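Local coordinates for protein L-hydantoinase (Arthrobacter aurescens, PDB 1GKR) that hydrolyses the ring of 5-substituted hydantoins, aryl derivatives more readily than alkyl ones, using two zinc ions per subunit in a homotetramer, at residues V61-M66 / G73-D78. Numbering follows the deposited sequence.
With ZN (zinc ion), chain F.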
loop_
_atom_site.group_PDB
_atom_site.type_symbol
_atom_site.label_atom_id
_atom_site.label_comp_id
_atom_site.label_asym_id
_atom_site.label_seq_id
_atom_site.Cartn_x
_atom_site.Cartn_y
_atom_site.Cartn_z
ATOM N N VAL A 61 7.332 32.954 8.138
ATOM C CA VAL A 61 8.226 34.087 8.220
ATOM C C VAL A 61 8.891 34.230 9.591
ATOM O O VAL A 61 8.245 34.084 10.639
ATOM C CB VAL A 61 7.446 35.382 7.875
ATOM C CG1 VAL A 61 8.376 36.596 7.862
ATOM C CG2 VAL A 61 6.771 35.210 6.537
ATOM N N HIS A 62 10.196 34.496 9.563
ATOM C CA HIS A 62 10.984 34.707 10.777
ATOM C C HIS A 62 11.659 36.088 10.737
ATOM O O HIS A 62 12.875 36.183 10.552
ATOM C CB HIS A 62 12.094 33.672 10.915
ATOM C CG HIS A 62 11.617 32.261 11.016
ATOM N ND1 HIS A 62 11.080 31.737 12.170
ATOM C CD2 HIS A 62 11.668 31.239 10.125
ATOM C CE1 HIS A 62 10.826 30.452 11.989
ATOM N NE2 HIS A 62 11.171 30.125 10.757
ATOM N N ILE A 63 10.885 37.158 10.872
ATOM C CA ILE A 63 11.491 38.475 10.897
ATOM C C ILE A 63 12.181 38.554 12.258
ATOM O O ILE A 63 13.185 39.237 12.409
ATOM C CB ILE A 63 10.444 39.590 10.761
ATOM C CG1 ILE A 63 9.898 39.604 9.332
ATOM C CG2 ILE A 63 11.068 40.940 11.116
ATOM C CD1 ILE A 63 8.763 40.579 9.116
ATOM N N ILE A 64 11.635 37.814 13.225
ATOM C CA ILE A 64 12.159 37.714 14.589
ATOM C C ILE A 64 11.894 38.947 15.429
ATOM O O ILE A 64 11.064 38.903 16.336
ATOM C CB ILE A 64 13.672 37.469 14.609
ATOM C CG1 ILE A 64 14.046 36.312 13.675
ATOM C CG2 ILE A 64 14.109 37.182 16.048
ATOM C CD1 ILE A 64 13.884 34.942 14.284
ATOM N N ASP A 65 12.627 40.026 15.128
ATOM C CA ASP A 65 12.505 41.320 15.805
ATOM C C ASP A 65 12.653 41.207 17.324
ATOM O O ASP A 65 13.450 40.412 17.828
ATOM C CB ASP A 65 11.151 41.958 15.463
ATOM C CG ASP A 65 11.154 43.490 15.580
ATOM O OD1 ASP A 65 11.680 44.162 14.662
ATOM O OD2 ASP A 65 10.620 44.020 16.583
ATOM N N MET A 66 11.879 42.014 18.045
ATOM C CA MET A 66 11.908 42.039 19.505
ATOM C C MET A 66 13.309 42.331 20.045
ATOM O O MET A 66 14.058 43.090 19.427
ATOM C CB MET A 66 11.364 40.726 20.060
ATOM C CG MET A 66 9.974 40.406 19.528
ATOM S SD MET A 66 8.800 41.794 19.698
ATOM C CE MET A 66 8.046 41.383 21.294
ATOM N N GLY A 73 16.296 40.722 12.360
ATOM C CA GLY A 73 15.396 41.446 11.475
ATOM C C GLY A 73 14.518 42.459 12.194
ATOM O O GLY A 73 14.208 42.301 13.383
ATOM N N ARG A 74 14.117 43.504 11.474
ATOM C CA ARG A 74 13.258 44.556 12.030
ATOM C C ARG A 74 11.927 44.571 11.268
ATOM O O ARG A 74 11.914 44.488 10.036
ATOM C CB ARG A 74 13.912 45.936 11.864
ATOM C CG ARG A 74 15.398 46.021 12.199
ATOM C CD ARG A 74 15.632 46.203 13.692
ATOM N NE ARG A 74 15.045 47.447 14.172
ATOM C CZ ARG A 74 15.454 48.651 13.796
ATOM N NH1 ARG A 74 16.458 48.766 12.937
ATOM N NH2 ARG A 74 14.847 49.730 14.268
ATOM N N PHE A 75 10.813 44.694 11.981
ATOM C CA PHE A 75 9.527 44.732 11.307
ATOM C C PHE A 75 9.462 45.786 10.200
ATOM O O PHE A 75 9.008 45.478 9.097
ATOM C CB PHE A 75 8.387 44.985 12.299
ATOM C CG PHE A 75 8.115 43.833 13.227
ATOM C CD1 PHE A 75 8.151 42.519 12.766
ATOM C CD2 PHE A 75 7.783 44.062 14.557
ATOM C CE1 PHE A 75 7.857 41.455 13.620
ATOM C CE2 PHE A 75 7.488 43.005 15.419
ATOM C CZ PHE A 75 7.525 41.702 14.954
ATOM N N GLU A 76 9.914 47.013 10.475
ATOM C CA GLU A 76 9.854 48.081 9.468
ATOM C C GLU A 76 10.811 47.911 8.314
ATOM O O GLU A 76 10.661 48.581 7.295
ATOM C CB GLU A 76 10.116 49.473 10.051
ATOM C CG GLU A 76 10.092 49.589 11.542
ATOM C CD GLU A 76 11.328 49.014 12.173
ATOM O OE1 GLU A 76 12.433 49.337 11.684
ATOM O OE2 GLU A 76 11.186 48.246 13.156
ATOM N N LEU A 77 11.809 47.051 8.453
ATOM C CA LEU A 77 12.727 46.866 7.338
ATOM C C LEU A 77 12.332 45.685 6.475
ATOM O O LEU A 77 12.044 45.849 5.290
ATOM C CB LEU A 77 14.157 46.694 7.836
ATOM C CG LEU A 77 14.650 47.913 8.606
ATOM C CD1 LEU A 77 16.120 47.753 8.926
ATOM C CD2 LEU A 77 14.404 49.159 7.775
ATOM N N ASP A 78 12.302 44.499 7.074
ATOM C CA ASP A 78 11.945 43.284 6.353
ATOM C C ASP A 78 10.537 43.310 5.762
ATOM O O ASP A 78 10.305 42.738 4.696
ATOM C CB ASP A 78 12.104 42.076 7.271
ATOM C CG ASP A 78 13.524 41.905 7.748
ATOM O OD1 ASP A 78 14.079 42.884 8.290
ATOM O OD2 ASP A 78 14.084 40.802 7.586
HETATM ZN ZN ZN F . 11.463 28.198 9.895
HETATM O O HOH W 1 13.677 27.037 9.739
#
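Asp-65 and Phe-75 meet through both a hydrogen bond and a stack, a compact example of a loop side chain holding the start of a helix. The backbone N of Phe-75 donates to Asp-65 OD1 (2.9 Å, 148° at the hydrogen), reaching it from above the carboxylate plane. OD2 of Asp-65 accepts from Met-66 N at 2.8 Å and pairs with Arg-116 of helix 103-116, which also bridges Glu-76.

Stacking uses the same side chain. With CG anti to its own N (chi1 -155°), the carboxylate lies nearly flat on the Phe-75 ring, the planes 14° apart, while CB makes a CH-pi contact 3.7 Å from the ring centroid. An alanine here would probably leave the amides of Phe-75 and Met-66 without their acceptor, Arg-116 with Glu-76 but not the second carboxylate, and the ring without its stacked partner.

Apolar packing adds Ile-63, whose CG2 sits 3.7 Å from Phe-75 CD1 and whose CG1 passes Asp-78 CB.

At the N-cap, Arg-74 N donates to Asp-78 OD1 (3.2 Å), and Asp-78 OD2 bonds His-313. The contact thus joins the loop that follows strand 51-62 to the first turn of helix 75-85 in the first beta-alpha unit of the amidohydrolase TIM barrel, just beyond the strand-end pair His-60 and His-62 that binds zinc.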